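Local coordinates for DNA ligase (Alteromonas mediterranea, PDB 6GDR), which probably seals nicks in double-stranded DNA as a minimal Lig E-type DNA ligase, working through an adenylated intermediate, at residues D[11-16]-D[201-206]; D[27-32]-D[192-197]. One frame throughout, in Å; residues are numbered along the deposited sequence.

Contact 1 of 2, residues D[11-16]-D[201-206]. With nucleotides of chain A.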
loop_
_atom_site.group_PDB
_atom_site.type_symbol
_atom_site.label_atom_id
_atom_site.label_comp_id
_atom_site.label_asym_id
_atom_site.label_seq_id
_atom_site.Cartn_x
_atom_site.Cartn_y
_atom_site.Cartn_z
ATOM N N LEU D 11 3.840 -4.880 13.925
ATOM C CA LEU D 11 3.953 -5.235 12.519
ATOM C C LEU D 11 5.257 -4.707 11.935
ATOM O O LEU D 11 5.751 -3.642 12.316
ATOM C CB LEU D 11 2.774 -4.674 11.723
ATOM C CG LEU D 11 1.381 -5.208 12.060
ATOM C CD1 LEU D 11 0.334 -4.509 11.207
ATOM C CD2 LEU D 11 1.305 -6.715 11.864
ATOM N N GLN D 12 5.814 -5.470 10.999
ATOM C CA GLN D 12 6.990 -5.033 10.256
ATOM C C GLN D 12 6.532 -4.108 9.136
ATOM O O GLN D 12 5.860 -4.544 8.195
ATOM C CB GLN D 12 7.754 -6.232 9.701
ATOM C CG GLN D 12 9.036 -5.861 8.970
ATOM C CD GLN D 12 9.804 -7.072 8.482
ATOM O OE1 GLN D 12 9.224 -8.124 8.210
ATOM N NE2 GLN D 12 11.121 -6.933 8.374
ATOM N N LEU D 13 6.883 -2.833 9.239
ATOM C CA LEU D 13 6.521 -1.857 8.224
ATOM C C LEU D 13 7.613 -1.773 7.162
ATOM O O LEU D 13 8.750 -2.206 7.364
ATOM C CB LEU D 13 6.285 -0.487 8.860
ATOM C CG LEU D 13 5.316 -0.464 10.047
ATOM C CD1 LEU D 13 5.080 0.965 10.514
ATOM C CD2 LEU D 13 3.994 -1.140 9.708
ATOM N N ALA D 14 7.250 -1.206 6.016
ATOM C CA ALA D 14 8.129 -1.151 4.857
ATOM C C ALA D 14 8.802 0.213 4.774
ATOM O O ALA D 14 8.142 1.247 4.916
ATOM C CB ALA D 14 7.349 -1.432 3.573
ATOM N N LYS D 15 10.112 0.207 4.543
ATOM C CA LYS D 15 10.879 1.433 4.371
ATOM C C LYS D 15 10.891 1.831 2.901
ATOM O O LYS D 15 10.922 0.975 2.013
ATOM C CB LYS D 15 12.313 1.248 4.873
ATOM C CG LYS D 15 13.198 2.497 4.771
ATOM C CD LYS D 15 14.640 2.150 4.424
ATOM C CE LYS D 15 15.448 1.795 5.658
ATOM N NZ LYS D 15 15.917 3.014 6.369
ATOM N N GLN D 16 10.867 3.137 2.651
ATOM C CA GLN D 16 10.959 3.640 1.290
ATOM C C GLN D 16 12.325 3.307 0.694
ATOM O O GLN D 16 13.310 3.086 1.403
ATOM C CB GLN D 16 10.715 5.147 1.263
ATOM C CG GLN D 16 9.334 5.544 1.764
ATOM C CD GLN D 16 9.157 7.044 1.870
ATOM O OE1 GLN D 16 10.129 7.799 1.860
ATOM N NE2 GLN D 16 7.908 7.485 1.971
ATOM N N SER D 201 9.500 -5.968 14.119
ATOM C CA SER D 201 8.622 -4.823 13.938
ATOM C C SER D 201 9.411 -3.609 13.457
ATOM O O SER D 201 10.641 -3.550 13.553
ATOM C CB SER D 201 7.905 -4.487 15.244
ATOM O OG SER D 201 8.827 -4.061 16.233
ATOM N N GLY D 202 8.681 -2.630 12.928
ATOM C CA GLY D 202 9.281 -1.381 12.511
ATOM C C GLY D 202 9.847 -1.434 11.104
ATOM O O GLY D 202 9.726 -2.418 10.373
ATOM N N ARG D 203 10.488 -0.332 10.729
ATOM C CA ARG D 203 11.060 -0.167 9.401
ATOM C C ARG D 203 12.552 -0.470 9.426
ATOM O O ARG D 203 13.247 -0.148 10.395
ATOM C CB ARG D 203 10.826 1.255 8.886
ATOM C CG ARG D 203 9.392 1.530 8.461
ATOM C CD ARG D 203 9.169 3.000 8.144
ATOM N NE ARG D 203 7.909 3.223 7.437
ATOM C CZ ARG D 203 6.737 3.464 8.020
ATOM N NH1 ARG D 203 6.635 3.523 9.340
ATOM N NH2 ARG D 203 5.657 3.649 7.272
ATOM N N SER D 204 13.034 -1.094 8.358
ATOM C CA SER D 204 14.453 -1.386 8.186
ATOM C C SER D 204 14.661 -1.792 6.733
ATOM O O SER D 204 13.709 -1.874 5.950
ATOM C CB SER D 204 14.929 -2.480 9.145
ATOM O OG SER D 204 14.414 -3.748 8.772
ATOM N N ASP D 205 15.920 -2.046 6.374
ATOM C CA ASP D 205 16.241 -2.491 5.023
ATOM C C ASP D 205 15.806 -3.924 4.753
ATOM O O ASP D 205 15.964 -4.391 3.620
ATOM C CB ASP D 205 17.744 -2.353 4.769
ATOM C CG ASP D 205 18.168 -0.914 4.551
ATOM O OD1 ASP D 205 17.411 -0.160 3.906
ATOM O OD2 ASP D 205 19.261 -0.537 5.024
ATOM N N LYS D 206 15.265 -4.628 5.749
ATOM C CA LYS D 206 14.810 -5.997 5.536
ATOM C C LYS D 206 13.540 -6.056 4.698
ATOM O O LYS D 206 13.278 -7.089 4.069
ATOM C CB LYS D 206 14.573 -6.685 6.881
ATOM C CG LYS D 206 15.711 -6.517 7.882
ATOM C CD LYS D 206 15.429 -7.257 9.183
ATOM C CE LYS D 206 16.266 -6.716 10.330
ATOM N NZ LYS D 206 15.760 -5.404 10.817
ATOM P P DA A 6 11.547 1.089 14.169
ATOM O OP1 DA A 6 11.440 -0.277 14.726
ATOM O OP2 DA A 6 10.956 1.412 12.850
ATOM O "O5'" DA A 6 10.951 2.119 15.229
ATOM C "C5'" DA A 6 11.643 2.359 16.447
ATOM C "C4'" DA A 6 10.967 3.461 17.230
ATOM O "O4'" DA A 6 11.407 4.755 16.722
ATOM C "C3'" DA A 6 9.443 3.454 17.132
ATOM O "O3'" DA A 6 8.856 3.634 18.415
ATOM C "C2'" DA A 6 9.143 4.603 16.175
ATOM C "C1'" DA A 6 10.285 5.565 16.452
ATOM N N9 DA A 6 10.595 6.456 15.334
ATOM C C8 DA A 6 10.750 6.109 14.020
ATOM N N7 DA A 6 11.019 7.124 13.233
ATOM C C5 DA A 6 11.043 8.212 14.088
ATOM C C6 DA A 6 11.277 9.585 13.871
ATOM N N6 DA A 6 11.541 10.105 12.670
ATOM N N1 DA A 6 11.229 10.403 14.942
ATOM C C2 DA A 6 10.964 9.878 16.144
ATOM N N3 DA A 6 10.728 8.608 16.471
ATOM C C4 DA A 6 10.783 7.819 15.388
ATOM P P DG A 5 16.506 2.172 9.595
ATOM O OP1 DG A 5 17.108 0.850 9.313
ATOM O OP2 DG A 5 15.795 2.911 8.527
ATOM O "O5'" DG A 5 15.503 2.029 10.828
ATOM C "C5'" DG A 5 16.006 1.724 12.119
ATOM C "C4'" DG A 5 15.151 2.366 13.191
ATOM O "O4'" DG A 5 15.372 3.797 13.193
ATOM C "C3'" DG A 5 13.643 2.165 13.007
ATOM O "O3'" DG A 5 13.105 1.468 14.120
ATOM C "C2'" DG A 5 13.077 3.585 12.869
ATOM C "C1'" DG A 5 14.162 4.446 13.490
ATOM N N9 DG A 5 14.225 5.813 12.975
ATOM C C8 DG A 5 14.207 6.212 11.659
ATOM N N7 DG A 5 14.293 7.505 11.507
ATOM C C5 DG A 5 14.374 7.993 12.806
ATOM C C6 DG A 5 14.485 9.324 13.275
ATOM O O6 DG A 5 14.531 10.370 12.614
ATOM N N1 DG A 5 14.539 9.375 14.667
ATOM C C2 DG A 5 14.493 8.279 15.496
ATOM N N2 DG A 5 14.560 8.523 16.812
ATOM N N3 DG A 5 14.392 7.031 15.067
ATOM C C4 DG A 5 14.336 6.963 13.717
HETATM O O HOH W 1 11.685 -3.605 7.706
#

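Contact 2 of 2, residues D[27-32]-D[192-197]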
loop_
_atom_site.group_PDB
_atom_site.type_symbol
_atom_site.label_atom_id
_atom_site.label_comp_id
_atom_site.label_asym_id
_atom_site.label_seq_id
_atom_site.Cartn_x
_atom_site.Cartn_y
_atom_site.Cartn_z
ATOM N N ALA D 27 20.105 -8.696 -5.008
ATOM C CA ALA D 27 20.142 -10.149 -5.110
ATOM C C ALA D 27 19.807 -10.834 -3.791
ATOM O O ALA D 27 19.463 -12.021 -3.793
ATOM C CB ALA D 27 21.518 -10.605 -5.596
ATOM N N GLU D 28 19.898 -10.120 -2.670
ATOM C CA GLU D 28 19.603 -10.683 -1.359
ATOM C C GLU D 28 18.135 -10.546 -0.971
ATOM O O GLU D 28 17.779 -10.850 0.173
ATOM C CB GLU D 28 20.475 -10.010 -0.294
ATOM C CG GLU D 28 21.958 -9.972 -0.629
ATOM C CD GLU D 28 22.774 -9.258 0.429
ATOM O OE1 GLU D 28 22.226 -8.974 1.515
ATOM O OE2 GLU D 28 23.964 -8.976 0.172
ATOM N N TYR D 29 17.279 -10.102 -1.889
ATOM C CA TYR D 29 15.880 -9.834 -1.594
ATOM C C TYR D 29 14.972 -10.670 -2.483
ATOM O O TYR D 29 15.282 -10.932 -3.650
ATOM C CB TYR D 29 15.539 -8.353 -1.802
ATOM C CG TYR D 29 16.217 -7.408 -0.842
ATOM C CD1 TYR D 29 17.530 -7.005 -1.042
ATOM C CD2 TYR D 29 15.537 -6.903 0.257
ATOM C CE1 TYR D 29 18.151 -6.134 -0.167
ATOM C CE2 TYR D 29 16.147 -6.032 1.135
ATOM C CZ TYR D 29 17.455 -5.648 0.920
ATOM O OH TYR D 29 18.067 -4.781 1.795
ATOM N N TRP D 30 13.842 -11.085 -1.917
ATOM C CA TRP D 30 12.727 -11.568 -2.717
ATOM C C TRP D 30 11.919 -10.371 -3.201
ATOM O O TRP D 30 11.513 -9.523 -2.401
ATOM C CB TRP D 30 11.831 -12.507 -1.908
ATOM C CG TRP D 30 12.321 -13.920 -1.820
ATOM C CD1 TRP D 30 12.626 -14.612 -0.684
ATOM C CD2 TRP D 30 12.553 -14.821 -2.911
ATOM N NE1 TRP D 30 13.036 -15.883 -0.999
ATOM C CE2 TRP D 30 13.001 -16.038 -2.359
ATOM C CE3 TRP D 30 12.428 -14.715 -4.300
ATOM C CZ2 TRP D 30 13.324 -17.140 -3.147
ATOM C CZ3 TRP D 30 12.749 -15.811 -5.081
ATOM C CH2 TRP D 30 13.192 -17.007 -4.503
ATOM N N VAL D 31 11.699 -10.296 -4.507
ATOM C CA VAL D 31 10.942 -9.204 -5.109
ATOM C C VAL D 31 9.528 -9.688 -5.386
ATOM O O VAL D 31 9.315 -10.852 -5.747
ATOM C CB VAL D 31 11.613 -8.698 -6.400
ATOM C CG1 VAL D 31 10.936 -7.423 -6.884
ATOM C CG2 VAL D 31 13.101 -8.466 -6.175
ATOM N N SER D 32 8.559 -8.795 -5.210
ATOM C CA SER D 32 7.170 -9.105 -5.509
ATOM C C SER D 32 6.443 -7.804 -5.808
ATOM O O SER D 32 6.838 -6.735 -5.336
ATOM C CB SER D 32 6.491 -9.842 -4.349
ATOM O OG SER D 32 6.477 -9.048 -3.177
ATOM N N LEU D 192 10.357 -5.403 -1.642
ATOM C CA LEU D 192 11.611 -6.132 -1.504
ATOM C C LEU D 192 11.704 -6.656 -0.080
ATOM O O LEU D 192 11.713 -5.870 0.872
ATOM C CB LEU D 192 12.807 -5.233 -1.823
ATOM C CG LEU D 192 12.714 -4.430 -3.122
ATOM C CD1 LEU D 192 13.905 -3.498 -3.255
ATOM C CD2 LEU D 192 12.630 -5.361 -4.316
ATOM N N HIS D 193 11.771 -7.978 0.061
ATOM C CA HIS D 193 11.864 -8.625 1.364
ATOM C C HIS D 193 13.144 -9.444 1.406
ATOM O O HIS D 193 13.326 -10.359 0.597
ATOM C CB HIS D 193 10.642 -9.508 1.627
ATOM C CG HIS D 193 10.348 -9.711 3.080
ATOM N ND1 HIS D 193 9.090 -10.023 3.548
ATOM C CD2 HIS D 193 11.148 -9.643 4.172
ATOM C CE1 HIS D 193 9.126 -10.139 4.863
ATOM N NE2 HIS D 193 10.364 -9.914 5.267
ATOM N N HIS D 194 14.025 -9.114 2.347
ATOM C CA HIS D 194 15.308 -9.795 2.445
ATOM C C HIS D 194 15.104 -11.272 2.759
ATOM O O HIS D 194 14.314 -11.632 3.638
ATOM C CB HIS D 194 16.166 -9.131 3.520
ATOM C CG HIS D 194 17.637 -9.281 3.295
ATOM N ND1 HIS D 194 18.414 -10.169 4.008
ATOM C CD2 HIS D 194 18.475 -8.652 2.437
ATOM C CE1 HIS D 194 19.666 -10.080 3.599
ATOM N NE2 HIS D 194 19.730 -9.168 2.646
ATOM N N LYS D 195 15.834 -12.128 2.040
ATOM C CA LYS D 195 15.632 -13.569 2.163
ATOM C C LYS D 195 16.062 -14.075 3.534
ATOM O O LYS D 195 15.312 -14.789 4.207
ATOM C CB LYS D 195 16.404 -14.297 1.061
ATOM C CG LYS D 195 16.136 -13.780 -0.345
ATOM C CD LYS D 195 16.929 -14.558 -1.383
ATOM C CE LYS D 195 16.704 -14.006 -2.781
ATOM N NZ LYS D 195 17.584 -14.656 -3.789
ATOM N N LYS D 196 17.272 -13.711 3.965
ATOM C CA LYS D 196 17.868 -14.239 5.188
ATOM C C LYS D 196 17.584 -13.369 6.408
ATOM O O LYS D 196 18.382 -13.359 7.354
ATOM C CB LYS D 196 19.378 -14.402 5.000
ATOM C CG LYS D 196 20.091 -13.107 4.630
ATOM C CD LYS D 196 21.598 -13.276 4.555
ATOM C CE LYS D 196 22.313 -12.164 5.309
ATOM N N ALA D 197 16.469 -12.645 6.418
ATOM C CA ALA D 197 16.141 -11.724 7.495
ATOM C C ALA D 197 15.035 -12.301 8.367
ATOM O O ALA D 197 14.089 -12.916 7.864
ATOM C CB ALA D 197 15.706 -10.368 6.941
#

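Contact 1 of 2, residues D[11-16]-D[201-206]
L11 and G202 open the contact through their backbones: G202 N donates to L11 O at 3.2 Å, and the return bond from L13 N to G202 O is weak and bent. The two backbones run alongside each other here. G202, with no side chain and a positive phi of 85°, brings its CA to 3.3 Å from OP2 of DA6 of chain A. The next residue makes the polar contact: R203 N donates to that same OP2 at 2.8 Å in a nearly straight bond (164°).

The side chain of R203 turns back over segment 11-16. It is extended from CG to NE. L13 CB lies over one face of the guanidinium, and L13 CD1 reaches NH1. From NE a weak bond runs to A14 O at 3.2 Å. K15 sends its CG away from the backbone N (chi1 -178°), and the chain then bends at each later torsion. Its CB rests on S204 O. Its CE is modelled near D205 OD1, though the end of this lysine is less certain. Q12 runs extended beyond CG and crosses K206 at about a right angle, its NE2 meeting K206 CB.

Water 1 bridges the segments. It donates to L13 O and to S204 O and accepts from S204 OG at 2.9 Å. That hydroxyl also accepts from K206 N and from K206 NZ, and the first of these bonds makes an ST turn. A14 packs on M191 and K209 beside the bound AMP. In this ATP-dependent DNA ligase domain the loop between strands 189-194 and 207-210 meets the DNA backbone: the R203 N-H binds a phosphate, G202 CA packs against it, and the 11-16 segment lies behind.

Contact 2 of 2, residues D[27-32]-D[192-197]
K195 lies across W30 and ties the end of strand 192-194 to the start of strand 29-32. The strands are antiparallel, at 155°. W30 and H193 form the hydrogen-bonded pair, with W30 N to H193 O at 2.7 Å and H193 N to W30 O at 2.9 Å. Beyond it, K195 N donates to E28 O in an almost straight bond (172°).

From its CB, the K195 chain runs fully extended. K195 CB sits 3.8 Å from E28 O. K195 CG packs on W30 CD1 at 3.6 Å and makes a CH-pi contact with the five-membered ring. CD passes NE1 of W30. CE comes over the indole face and also approaches the carbonyl oxygens of Y29 and A27. NZ ends over the six-membered ring in a cation-pi contact, close to the ring normal. It also makes a weak bond to A27 O. W30 NE1 itself is bonded to D143.

H194 contacts both E28 and Y29. H194 NE2 donates to E28 OE1 at 2.7 Å, using the anti lone pair of OE1 and staying within the imidazole plane. The two side chains lie side by side, pointing the same way. CG of H194 stands away from its backbone N (chi1 -153°), and the CD2 edge of the ring meets the Y29 face in a T-shaped stack. E28 O lies over one face of the imidazole. Deeper in, L192 CD2 fits against both methyls of V31, and L192 CB touches Y29 CD2.

The hydrogen bond from NE2 and the edge-on stack together fix the rotation of the H194 ring. The nearby carboxylate would probably favour a protonated imidazole. The lysine ammonium is likewise set between a ring face and a carbonyl oxygen.

Overall arrangement
From the N terminus the chain passes first through 11-16, which leads into the edge strand 15-16, and then through 27-32 into strand 29-34 at the other edge of the same four-stranded sheet. It returns much later through strand 189-194, which closes contact 2, and the following loop closes contact 1. Contact 2 therefore lies within the longer span of contact 1, and the two do not cross. Strand 207-210 fills the place between 15-16 and 189-194. The contacts also meet directly: K206 O lies near H194 N and D205 O near Y29 OH, both probable hydrogen bonds. Together they join the DNA-facing loop to the sheet beside the AMP pocket.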